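Local atomic coordinates of importin subunit beta-1 (Saccharomyces cerevisiae, PDB entry 5OWU), a protein that carries proteins into the nucleus as the importin beta subunit, associating with importin alpha, which binds the classical nuclear localization signal of the cargo. Residues A[4-9]-A[38-43]; A[140-145]-A[153-158]; A[494-499]-A[536-541]; A[833-838]-A[847-852]. All coordinates share one frame; numbering follows the deposited sequence.

Interaction 1: residues A[4-9]-A[38-43]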
loop_
_atom_site.group_PDB
_atom_site.type_symbol
_atom_site.label_atom_id
_atom_site.label_comp_id
_atom_site.label_asym_id
_atom_site.label_seq_id
_atom_site.Cartn_x
_atom_site.Cartn_y
_atom_site.Cartn_z
ATOM N N ALA A 4 -44.116 3.584 14.240
ATOM C CA ALA A 4 -44.444 4.498 13.152
ATOM C C ALA A 4 -43.659 5.800 13.267
ATOM O O ALA A 4 -43.150 6.315 12.264
ATOM C CB ALA A 4 -45.947 4.771 13.136
ATOM N N GLU A 5 -43.547 6.343 14.482
ATOM C CA GLU A 5 -42.796 7.581 14.676
ATOM C C GLU A 5 -41.321 7.384 14.353
ATOM O O GLU A 5 -40.704 8.229 13.694
ATOM C CB GLU A 5 -42.963 8.073 16.112
ATOM C CG GLU A 5 -44.395 8.397 16.498
ATOM C CD GLU A 5 -44.554 8.626 17.987
ATOM O OE1 GLU A 5 -43.645 8.239 18.750
ATOM O OE2 GLU A 5 -45.590 9.191 18.394
ATOM N N PHE A 6 -40.735 6.280 14.826
ATOM C CA PHE A 6 -39.338 5.990 14.525
ATOM C C PHE A 6 -39.129 5.885 13.021
ATOM O O PHE A 6 -38.184 6.467 12.461
ATOM C CB PHE A 6 -38.919 4.696 15.229
ATOM C CG PHE A 6 -37.434 4.496 15.305
ATOM C CD1 PHE A 6 -36.671 5.244 16.180
ATOM C CD2 PHE A 6 -36.801 3.552 14.510
ATOM C CE1 PHE A 6 -35.308 5.068 16.260
ATOM C CE2 PHE A 6 -35.432 3.370 14.589
ATOM C CZ PHE A 6 -34.684 4.130 15.462
ATOM N N ALA A 7 -40.022 5.157 12.344
ATOM C CA ALA A 7 -39.927 5.026 10.897
ATOM C C ALA A 7 -39.992 6.387 10.226
ATOM O O ALA A 7 -39.281 6.640 9.247
ATOM C CB ALA A 7 -41.042 4.120 10.374
ATOM N N GLN A 8 -40.834 7.283 10.746
ATOM C CA GLN A 8 -40.928 8.626 10.179
ATOM C C GLN A 8 -39.626 9.399 10.369
ATOM O O GLN A 8 -39.190 10.115 9.460
ATOM C CB GLN A 8 -42.100 9.382 10.811
ATOM C CG GLN A 8 -42.439 10.698 10.119
ATOM C CD GLN A 8 -42.953 10.491 8.708
ATOM O OE1 GLN A 8 -43.925 9.767 8.490
ATOM N NE2 GLN A 8 -42.295 11.113 7.739
ATOM N N LEU A 9 -39.000 9.283 11.545
ATOM C CA LEU A 9 -37.679 9.881 11.741
ATOM C C LEU A 9 -36.682 9.390 10.694
ATOM O O LEU A 9 -36.020 10.195 10.034
ATOM C CB LEU A 9 -37.154 9.573 13.145
ATOM C CG LEU A 9 -37.665 10.406 14.320
ATOM C CD1 LEU A 9 -37.085 9.831 15.612
ATOM C CD2 LEU A 9 -37.287 11.873 14.168
ATOM N N LEU A 38 -31.546 0.180 24.106
ATOM C CA LEU A 38 -32.466 -0.951 24.017
ATOM C C LEU A 38 -33.638 -0.622 23.102
ATOM O O LEU A 38 -33.952 -1.375 22.171
ATOM C CB LEU A 38 -32.959 -1.336 25.417
ATOM C CG LEU A 38 -33.741 -2.647 25.604
ATOM C CD1 LEU A 38 -33.921 -2.907 27.092
ATOM C CD2 LEU A 38 -35.103 -2.651 24.927
ATOM N N GLN A 39 -34.300 0.513 23.348
ATOM C CA GLN A 39 -35.454 0.876 22.530
ATOM C C GLN A 39 -35.036 1.194 21.096
ATOM O O GLN A 39 -35.713 0.792 20.146
ATOM C CB GLN A 39 -36.193 2.066 23.153
ATOM C CG GLN A 39 -37.458 2.451 22.399
ATOM C CD GLN A 39 -38.178 3.660 22.994
ATOM O OE1 GLN A 39 -37.549 4.596 23.493
ATOM N NE2 GLN A 39 -39.506 3.642 22.932
ATOM N N PHE A 40 -33.941 1.932 20.921
ATOM C CA PHE A 40 -33.442 2.244 19.581
ATOM C C PHE A 40 -33.244 0.971 18.754
ATOM O O PHE A 40 -33.674 0.884 17.596
ATOM C CB PHE A 40 -32.135 3.028 19.719
ATOM C CG PHE A 40 -31.390 3.213 18.436
ATOM C CD1 PHE A 40 -31.632 4.310 17.632
ATOM C CD2 PHE A 40 -30.429 2.299 18.044
ATOM C CE1 PHE A 40 -30.936 4.488 16.451
ATOM C CE2 PHE A 40 -29.737 2.464 16.864
ATOM C CZ PHE A 40 -29.990 3.562 16.064
ATOM N N ALA A 41 -32.607 -0.037 19.346
ATOM C CA ALA A 41 -32.344 -1.280 18.626
ATOM C C ALA A 41 -33.632 -2.052 18.356
ATOM O O ALA A 41 -33.846 -2.549 17.239
ATOM C CB ALA A 41 -31.359 -2.138 19.419
ATOM N N GLY A 42 -34.502 -2.166 19.363
ATOM C CA GLY A 42 -35.777 -2.836 19.144
ATOM C C GLY A 42 -36.591 -2.190 18.040
ATOM O O GLY A 42 -37.084 -2.865 17.128
ATOM N N LEU A 43 -36.744 -0.866 18.110
ATOM C CA LEU A 43 -37.528 -0.147 17.114
ATOM C C LEU A 43 -36.903 -0.262 15.730
ATOM O O LEU A 43 -37.617 -0.422 14.735
ATOM C CB LEU A 43 -37.662 1.323 17.511
ATOM C CG LEU A 43 -38.636 1.655 18.644
ATOM C CD1 LEU A 43 -38.433 3.087 19.103
ATOM C CD2 LEU A 43 -40.073 1.446 18.202
#

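Interaction 2: residues A[140-145]-A[153-158]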
loop_
_atom_site.group_PDB
_atom_site.type_symbol
_atom_site.label_atom_id
_atom_site.label_comp_id
_atom_site.label_asym_id
_atom_site.label_seq_id
_atom_site.Cartn_x
_atom_site.Cartn_y
_atom_site.Cartn_z
ATOM N N VAL A 140 -27.433 -23.788 8.489
ATOM C CA VAL A 140 -27.241 -25.090 7.857
ATOM C C VAL A 140 -28.539 -25.554 7.214
ATOM O O VAL A 140 -28.550 -26.022 6.069
ATOM C CB VAL A 140 -26.712 -26.111 8.878
ATOM C CG1 VAL A 140 -26.742 -27.543 8.303
ATOM C CG2 VAL A 140 -25.304 -25.737 9.293
ATOM N N ASP A 141 -29.659 -25.428 7.933
ATOM C CA ASP A 141 -30.932 -25.827 7.343
ATOM C C ASP A 141 -31.297 -24.950 6.149
ATOM O O ASP A 141 -31.882 -25.444 5.179
ATOM C CB ASP A 141 -32.043 -25.792 8.396
ATOM C CG ASP A 141 -31.870 -26.856 9.462
ATOM O OD1 ASP A 141 -31.160 -27.853 9.208
ATOM O OD2 ASP A 141 -32.453 -26.696 10.552
ATOM N N ASN A 142 -30.929 -23.666 6.181
ATOM C CA ASN A 142 -31.343 -22.706 5.156
ATOM C C ASN A 142 -30.634 -22.899 3.819
ATOM O O ASN A 142 -31.158 -22.463 2.789
ATOM C CB ASN A 142 -31.088 -21.274 5.636
ATOM C CG ASN A 142 -32.225 -20.726 6.466
ATOM O OD1 ASN A 142 -33.111 -21.465 6.875
ATOM N ND2 ASN A 142 -32.210 -19.420 6.708
ATOM N N THR A 143 -29.448 -23.494 3.805
ATOM C CA THR A 143 -28.788 -23.803 2.544
ATOM C C THR A 143 -28.971 -25.263 2.155
ATOM O O THR A 143 -28.307 -25.736 1.226
ATOM C CB THR A 143 -27.303 -23.439 2.609
ATOM O OG1 THR A 143 -26.621 -24.282 3.540
ATOM C CG2 THR A 143 -27.136 -21.984 3.030
ATOM N N GLY A 144 -29.864 -25.979 2.839
ATOM C CA GLY A 144 -30.198 -27.332 2.437
ATOM C C GLY A 144 -30.787 -27.386 1.040
ATOM O O GLY A 144 -31.346 -26.412 0.523
ATOM N N ALA A 145 -30.684 -28.575 0.437
ATOM C CA ALA A 145 -30.871 -28.717 -1.005
ATOM C C ALA A 145 -32.243 -28.241 -1.472
ATOM O O ALA A 145 -32.361 -27.704 -2.578
ATOM C CB ALA A 145 -30.659 -30.176 -1.411
ATOM N N ARG A 153 -29.512 -17.955 -0.770
ATOM C CA ARG A 153 -28.608 -16.874 -1.138
ATOM C C ARG A 153 -28.468 -15.868 -0.002
ATOM O O ARG A 153 -27.359 -15.436 0.323
ATOM C CB ARG A 153 -29.111 -16.191 -2.410
ATOM C CG ARG A 153 -28.008 -15.670 -3.328
ATOM C CD ARG A 153 -27.353 -14.410 -2.781
ATOM N NE ARG A 153 -28.239 -13.250 -2.853
ATOM C CZ ARG A 153 -28.383 -12.475 -3.926
ATOM N NH1 ARG A 153 -27.699 -12.732 -5.039
ATOM N NH2 ARG A 153 -29.216 -11.440 -3.888
ATOM N N ALA A 154 -29.587 -15.476 0.611
ATOM C CA ALA A 154 -29.526 -14.511 1.704
ATOM C C ALA A 154 -28.734 -15.067 2.879
ATOM O O ALA A 154 -27.946 -14.346 3.510
ATOM C CB ALA A 154 -30.939 -14.125 2.137
ATOM N N SER A 155 -28.908 -16.357 3.177
ATOM C CA SER A 155 -28.166 -16.942 4.283
ATOM C C SER A 155 -26.676 -17.003 3.972
ATOM O O SER A 155 -25.845 -16.742 4.851
ATOM C CB SER A 155 -28.727 -18.326 4.610
ATOM O OG SER A 155 -30.106 -18.218 4.933
ATOM N N LEU A 156 -26.318 -17.326 2.720
ATOM C CA LEU A 156 -24.911 -17.329 2.330
ATOM C C LEU A 156 -24.310 -15.928 2.412
ATOM O O LEU A 156 -23.164 -15.763 2.847
ATOM C CB LEU A 156 -24.755 -17.907 0.922
ATOM C CG LEU A 156 -25.091 -19.401 0.815
ATOM C CD1 LEU A 156 -25.251 -19.844 -0.623
ATOM C CD2 LEU A 156 -24.017 -20.228 1.494
ATOM N N LEU A 157 -25.065 -14.905 2.005
ATOM C CA LEU A 157 -24.616 -13.531 2.214
ATOM C C LEU A 157 -24.335 -13.269 3.685
ATOM O O LEU A 157 -23.290 -12.709 4.040
ATOM C CB LEU A 157 -25.665 -12.538 1.712
ATOM C CG LEU A 157 -25.912 -12.467 0.208
ATOM C CD1 LEU A 157 -26.893 -11.348 -0.076
ATOM C CD2 LEU A 157 -24.616 -12.262 -0.564
ATOM N N ALA A 158 -25.270 -13.654 4.556
ATOM C CA ALA A 158 -25.075 -13.429 5.986
ATOM C C ALA A 158 -23.805 -14.109 6.487
ATOM O O ALA A 158 -23.050 -13.523 7.269
ATOM C CB ALA A 158 -26.294 -13.919 6.768
#

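Interaction 3: residues A[494-499]-A[536-541]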
loop_
_atom_site.group_PDB
_atom_site.type_symbol
_atom_site.label_atom_id
_atom_site.label_comp_id
_atom_site.label_asym_id
_atom_site.label_seq_id
_atom_site.Cartn_x
_atom_site.Cartn_y
_atom_site.Cartn_z
ATOM N N ASN A 494 29.227 11.651 -19.676
ATOM C CA ASN A 494 29.583 12.093 -21.022
ATOM C C ASN A 494 28.355 12.434 -21.856
ATOM O O ASN A 494 28.467 13.193 -22.825
ATOM C CB ASN A 494 30.406 11.019 -21.736
ATOM C CG ASN A 494 31.756 10.787 -21.088
ATOM O OD1 ASN A 494 32.416 11.727 -20.642
ATOM N ND2 ASN A 494 32.175 9.529 -21.034
ATOM N N PHE A 495 27.187 11.905 -21.492
ATOM C CA PHE A 495 25.954 12.140 -22.228
ATOM C C PHE A 495 25.027 13.119 -21.527
ATOM O O PHE A 495 23.923 13.362 -22.026
ATOM C CB PHE A 495 25.221 10.813 -22.460
ATOM C CG PHE A 495 26.040 9.799 -23.209
ATOM C CD1 PHE A 495 26.068 9.793 -24.598
ATOM C CD2 PHE A 495 26.792 8.864 -22.522
ATOM C CE1 PHE A 495 26.830 8.860 -25.286
ATOM C CE2 PHE A 495 27.553 7.932 -23.201
ATOM C CZ PHE A 495 27.575 7.935 -24.585
ATOM N N TYR A 496 25.446 13.689 -20.395
ATOM C CA TYR A 496 24.555 14.581 -19.652
ATOM C C TYR A 496 24.039 15.733 -20.504
ATOM O O TYR A 496 22.815 15.947 -20.538
ATOM C CB TYR A 496 25.269 15.096 -18.397
ATOM C CG TYR A 496 24.586 14.713 -17.100
ATOM C CD1 TYR A 496 24.477 13.385 -16.718
ATOM C CD2 TYR A 496 24.062 15.679 -16.257
ATOM C CE1 TYR A 496 23.868 13.028 -15.536
ATOM C CE2 TYR A 496 23.443 15.333 -15.064
ATOM C CZ TYR A 496 23.347 14.008 -14.712
ATOM O OH TYR A 496 22.732 13.657 -13.529
ATOM N N PRO A 497 24.879 16.494 -21.219
ATOM C CA PRO A 497 24.353 17.601 -22.035
ATOM C C PRO A 497 23.261 17.145 -22.992
ATOM O O PRO A 497 22.126 17.640 -22.938
ATOM C CB PRO A 497 25.595 18.112 -22.780
ATOM C CG PRO A 497 26.744 17.727 -21.893
ATOM C CD PRO A 497 26.350 16.410 -21.274
ATOM N N ALA A 498 23.576 16.156 -23.829
ATOM C CA ALA A 498 22.595 15.660 -24.789
ATOM C C ALA A 498 21.311 15.227 -24.088
ATOM O O ALA A 498 20.216 15.699 -24.418
ATOM C CB ALA A 498 23.195 14.505 -25.591
ATOM N N LEU A 499 21.432 14.350 -23.091
ATOM C CA LEU A 499 20.251 13.917 -22.354
ATOM C C LEU A 499 19.459 15.117 -21.844
ATOM O O LEU A 499 18.249 15.230 -22.088
ATOM C CB LEU A 499 20.661 12.991 -21.200
ATOM C CG LEU A 499 21.150 11.612 -21.642
ATOM C CD1 LEU A 499 21.823 10.880 -20.501
ATOM C CD2 LEU A 499 19.999 10.798 -22.174
ATOM N N ALA A 536 28.544 20.682 -14.315
ATOM C CA ALA A 536 27.947 21.888 -13.744
ATOM C C ALA A 536 27.148 22.663 -14.788
ATOM O O ALA A 536 26.024 23.106 -14.518
ATOM C CB ALA A 536 29.035 22.773 -13.137
ATOM N N GLU A 537 27.692 22.808 -16.000
ATOM C CA GLU A 537 26.999 23.595 -17.012
ATOM C C GLU A 537 25.593 23.060 -17.263
ATOM O O GLU A 537 24.637 23.841 -17.346
ATOM C CB GLU A 537 27.802 23.632 -18.314
ATOM C CG GLU A 537 27.355 24.749 -19.261
ATOM C CD GLU A 537 28.230 24.881 -20.496
ATOM O OE1 GLU A 537 28.234 23.951 -21.332
ATOM O OE2 GLU A 537 28.920 25.917 -20.630
ATOM N N THR A 538 25.431 21.733 -17.356
ATOM C CA THR A 538 24.096 21.207 -17.629
ATOM C C THR A 538 23.160 21.502 -16.470
ATOM O O THR A 538 21.980 21.808 -16.682
ATOM C CB THR A 538 24.127 19.700 -17.915
ATOM O OG1 THR A 538 24.354 18.971 -16.698
ATOM C CG2 THR A 538 25.202 19.373 -18.919
ATOM N N SER A 539 23.664 21.433 -15.235
ATOM C CA SER A 539 22.858 21.877 -14.104
ATOM C C SER A 539 22.387 23.309 -14.320
ATOM O O SER A 539 21.195 23.618 -14.179
ATOM C CB SER A 539 23.659 21.763 -12.807
ATOM O OG SER A 539 23.879 20.408 -12.468
ATOM N N ALA A 540 23.309 24.198 -14.702
ATOM C CA ALA A 540 22.906 25.566 -14.994
ATOM C C ALA A 540 21.812 25.585 -16.050
ATOM O O ALA A 540 20.803 26.289 -15.898
ATOM C CB ALA A 540 24.115 26.393 -15.440
ATOM N N SER A 541 21.953 24.757 -17.095
ATOM C CA SER A 541 20.951 24.758 -18.153
ATOM C C SER A 541 19.578 24.414 -17.599
ATOM O O SER A 541 18.573 25.015 -18.001
ATOM C CB SER A 541 21.342 23.785 -19.270
ATOM O OG SER A 541 22.496 24.250 -19.940
#

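Interaction 4: residues A[833-838]-A[847-852]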
loop_
_atom_site.group_PDB
_atom_site.type_symbol
_atom_site.label_atom_id
_atom_site.label_comp_id
_atom_site.label_asym_id
_atom_site.label_seq_id
_atom_site.Cartn_x
_atom_site.Cartn_y
_atom_site.Cartn_z
ATOM N N ARG A 833 22.647 -7.445 16.528
ATOM C CA ARG A 833 21.998 -7.595 15.230
ATOM C C ARG A 833 22.277 -6.394 14.338
ATOM O O ARG A 833 22.497 -6.546 13.130
ATOM C CB ARG A 833 20.488 -7.777 15.400
ATOM C CG ARG A 833 20.077 -9.005 16.194
ATOM C CD ARG A 833 18.660 -9.452 15.851
ATOM N NE ARG A 833 17.728 -8.332 15.715
ATOM C CZ ARG A 833 16.992 -7.826 16.703
ATOM N NH1 ARG A 833 17.067 -8.323 17.932
ATOM N NH2 ARG A 833 16.175 -6.807 16.461
ATOM N N THR A 834 22.257 -5.190 14.912
ATOM C CA THR A 834 22.516 -3.994 14.119
ATOM C C THR A 834 23.979 -3.911 13.704
ATOM O O THR A 834 24.288 -3.425 12.611
ATOM C CB THR A 834 22.114 -2.745 14.906
ATOM O OG1 THR A 834 20.733 -2.837 15.282
ATOM C CG2 THR A 834 22.317 -1.492 14.071
ATOM N N ARG A 835 24.883 -4.384 14.557
ATOM C CA ARG A 835 26.310 -4.340 14.267
ATOM C C ARG A 835 26.717 -5.399 13.248
ATOM O O ARG A 835 27.697 -5.205 12.521
ATOM C CB ARG A 835 27.096 -4.519 15.570
ATOM C CG ARG A 835 28.598 -4.693 15.421
ATOM C CD ARG A 835 29.254 -3.485 14.778
ATOM N NE ARG A 835 30.700 -3.656 14.684
ATOM C CZ ARG A 835 31.509 -2.873 13.976
ATOM N NH1 ARG A 835 31.019 -1.853 13.285
ATOM N NH2 ARG A 835 32.812 -3.116 13.955
ATOM N N SER A 836 25.975 -6.504 13.163
ATOM C CA SER A 836 26.361 -7.643 12.338
ATOM C C SER A 836 25.581 -7.743 11.031
ATOM O O SER A 836 26.153 -8.142 10.011
ATOM C CB SER A 836 26.183 -8.941 13.129
ATOM O OG SER A 836 24.814 -9.200 13.374
ATOM N N GLY A 837 24.292 -7.406 11.034
ATOM C CA GLY A 837 23.479 -7.497 9.832
ATOM C C GLY A 837 24.113 -6.783 8.657
ATOM O O GLY A 837 24.341 -5.572 8.718
ATOM N N GLN A 838 24.401 -7.512 7.579
ATOM C CA GLN A 838 25.210 -6.957 6.502
ATOM C C GLN A 838 24.404 -6.158 5.486
ATOM O O GLN A 838 24.999 -5.406 4.708
ATOM C CB GLN A 838 25.982 -8.074 5.786
ATOM C CG GLN A 838 26.881 -7.588 4.643
ATOM C CD GLN A 838 27.636 -6.306 4.974
ATOM O OE1 GLN A 838 28.029 -6.077 6.119
ATOM N NE2 GLN A 838 27.830 -5.458 3.969
ATOM N N THR A 847 27.766 3.076 14.156
ATOM C CA THR A 847 26.939 3.537 15.266
ATOM C C THR A 847 26.689 2.411 16.260
ATOM O O THR A 847 26.739 2.625 17.475
ATOM C CB THR A 847 25.615 4.095 14.741
ATOM O OG1 THR A 847 25.871 5.089 13.736
ATOM C CG2 THR A 847 24.810 4.730 15.872
ATOM N N ALA A 848 26.431 1.196 15.761
ATOM C CA ALA A 848 26.221 0.059 16.654
ATOM C C ALA A 848 27.472 -0.239 17.469
ATOM O O ALA A 848 27.382 -0.638 18.635
ATOM C CB ALA A 848 25.800 -1.174 15.855
ATOM N N ARG A 849 28.651 -0.058 16.871
ATOM C CA ARG A 849 29.892 -0.222 17.622
ATOM C C ARG A 849 29.974 0.796 18.752
ATOM O O ARG A 849 30.254 0.439 19.903
ATOM C CB ARG A 849 31.093 -0.094 16.679
ATOM C CG ARG A 849 32.463 -0.013 17.357
ATOM C CD ARG A 849 32.844 -1.307 18.062
ATOM N NE ARG A 849 34.295 -1.435 18.193
ATOM C CZ ARG A 849 34.920 -2.506 18.675
ATOM N NH1 ARG A 849 34.228 -3.562 19.085
ATOM N NH2 ARG A 849 36.246 -2.523 18.747
ATOM N N TRP A 850 29.731 2.074 18.440
ATOM C CA TRP A 850 29.689 3.101 19.480
ATOM C C TRP A 850 28.729 2.704 20.600
ATOM O O TRP A 850 29.068 2.772 21.792
ATOM C CB TRP A 850 29.298 4.439 18.843
ATOM C CG TRP A 850 28.747 5.490 19.776
ATOM C CD1 TRP A 850 27.457 5.940 19.825
ATOM C CD2 TRP A 850 29.468 6.232 20.768
ATOM N NE1 TRP A 850 27.328 6.910 20.793
ATOM C CE2 TRP A 850 28.547 7.108 21.386
ATOM C CE3 TRP A 850 30.799 6.242 21.199
ATOM C CZ2 TRP A 850 28.916 7.980 22.413
ATOM C CZ3 TRP A 850 31.162 7.109 22.217
ATOM C CH2 TRP A 850 30.224 7.964 22.812
ATOM N N ALA A 851 27.533 2.243 20.228
ATOM C CA ALA A 851 26.541 1.837 21.220
ATOM C C ALA A 851 27.039 0.672 22.067
ATOM O O ALA A 851 26.752 0.603 23.267
ATOM C CB ALA A 851 25.235 1.457 20.527
ATOM N N ARG A 852 27.765 -0.266 21.454
ATOM C CA ARG A 852 28.287 -1.412 22.193
ATOM C C ARG A 852 29.343 -0.973 23.199
ATOM O O ARG A 852 29.324 -1.393 24.363
ATOM C CB ARG A 852 28.863 -2.439 21.213
ATOM C CG ARG A 852 29.377 -3.716 21.857
ATOM C CD ARG A 852 28.305 -4.375 22.700
ATOM N NE ARG A 852 28.646 -5.747 23.055
ATOM C CZ ARG A 852 27.940 -6.494 23.897
ATOM N NH1 ARG A 852 26.856 -6.000 24.480
ATOM N NH2 ARG A 852 28.320 -7.736 24.162
#

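Interaction 1: residues A[4-9]-A[38-43]
F6 of helix 3-15 reaches across to F40 and L43 of helix 37-48, joining HEAT 1 to HEAT 2 at the start of the solenoid of stacked helical repeats. The contact is wholly apolar. L43 lies over one face of the F6 ring: its CB makes a CH-pi contact, 4.0 Å from the centroid of the F6 ring and 19° off the ring normal. The methylene is offset toward the rim, so that L43 CB comes within 3.8 Å of F6 CD2, while L43 CD1 extends along the same ring to 4.0 Å from F6 CD1.

F40 takes the far end of the F6 ring, at its edge, where F6 CZ is 3.7 Å from F40 CD1. The two ring planes are 84° apart, and the approach to F40 is oblique. A long, flat phenylalanine suits position 6 because it can span the gap between the segments, whose closest CA atoms, those of F6 and L43, are 6.9 Å apart, and offer a face to one residue and an edge to another. Its CG stands anti to the backbone N (chi1 -164°), which swings the ring toward helix 37-48.

Further out, L29 of helix 19-35 and S44 and V47 of helix 37-48 also touch F6, and M1 reaches it from the chain start. F40 leans on S33 of helix 19-35, so the second helix of HEAT 1 takes part in the same buried cluster. On the F40 side the ring atom CE1 follows CD1 closely, lying 3.9 Å from F6 CZ.

Interaction 2: residues A[140-145]-A[153-158]
S155 OG lies close to the plane of the N142 side-chain amide, only 11° out of it, and accepts a hydrogen bond from N142 ND2 over 3.0 Å, with an N-H...O angle of 155°. The N142 methylene lies beside the same hydroxyl, with N142 CB 3.3 Å from S155 OG. A small hydroxyl suits this buried site because it can serve two groups at once. S155 OG is also hydrogen-bonded to V151 O, one turn back in its own helix, a bond that its position beside the backbone N (chi1 -58°) makes possible.

Both segments belong to HEAT 4, and the contact lies where helix 133-142 ends and turns toward its partner, helix 149-165. T143, the first residue to leave helical geometry, divides its branches between two neighbours. Its methyl CG2 packs on L156, 3.9 Å from CD2 and 4.0 Å from CG. Its OG1 is turned to helix 177-188, where it is hydrogen-bonded to Q186 NE2 and A183 O. L156 also has neighbours beyond the threonine methyl: its side chain touches V197, A200 and A201 of helix 195-208.

Interaction 3: residues A[494-499]-A[536-541]
Apolar contact is made by P497 and T538. The threonine methyl CG2 rests against the proline, 3.7 Å from both P497 CA and P497 CG, with P497 CD only a little farther away. P497 thus offers backbone and ring together as one compact surface, and the CA atoms of P497 and T538 approach to 5.7 Å. Proline is well placed in the first turn of helix 496-507, where its missing N-H costs no helical bond.

The second kind of contact sets a polar atom beside an aromatic edge. T538 OG1 lies near the plane of the Y496 ring, 3.3 Å from Y496 CD2, and the two side chains cross at about a right angle. The ring edge carries the slightly positive C-H groups, so an oxygen there is electrostatically reasonable. T538 holds OG1 between its backbone N and carbonyl carbon (chi1 73°), which leaves the methyl for the proline and the oxygen for the tyrosine. A branched residue with one polar and one apolar arm fits both neighbours.

The hydrogen bonds of these side chains go to groups outside the two segments. T538 OG1 is bonded to V535 O, just before its own helix, and Y496 OH to M527 O of helix 516-530. The tyrosine thereby spans from the first helix of HEAT 12 to the second, while V481 of helix 467-484 also touches it. The whole is a join between successive HEAT repeats, in which the start of helix 496-507 meets the start of helix 536-553 along the solenoid.

Interaction 4: residues A[833-838]-A[847-852]
R835 NH1 is held by a weak hydrogen bond to K845 O, one turn earlier in the helix of R849, while R849 CB rests against the face of the same guanidinium. Across the contact itself the arginines meet through carbon. R849 CB lies 3.8 Å above the plane of the R835 guanidinium and offset toward the rim, with R835 NH1 as its nearest atom at 3.8 Å. The R835 chain has CG anti to the backbone N and then bends (chi2 62°), which carries the group across the side of helix 842-860, past R849 CB.

The two guanidinium planes are 17° apart, but the charged atoms do not touch: R835 NH2 and R849 NE are 4.8 Å from each other. Such like charges would probably disfavour a closer approach. R849 NE has a long, weak ion pair with E853 OE2, which may offset part of this charge. Long arginines suit this partly exposed side, where aliphatic carbons can pack while polar ends reach outward.

Both segments belong to HEAT 19, whose helices 825-836 and 842-860 pack against each other near the C-terminus. At the buried centre the small side chain of A848 is consistent with the close approach: its CB is 3.6 Å from R835 CB, and the CA atoms of R835 and A848 are 5.0 Å apart. A small methyl is well matched to so narrow a gap. Beside it T834 adds its own methyl, with CG2 3.9 Å from A848 CB. T834 OG1 turns back into its own helix and is hydrogen-bonded to Y830 O.

Interactions 1 and 3 join consecutive HEAT repeats, whereas interactions 2 and 4 each pair the two helices of a single repeat where the first helix ends. The first three are buried; interaction 4 is only partly so, and its outer side is formed by arginines. Chemistry follows place: interaction 1 is purely apolar and aromatic, interaction 2 alone has a hydrogen bond between its segments, and interaction 3 mixes a methyl contact with an oxygen at a ring edge. No helix is shared among them. Interactions 1 and 2 lie 29 Å apart between centres, on the same side of the chain's centre, while interactions 1 and 3 are 73 Å apart on opposite sides.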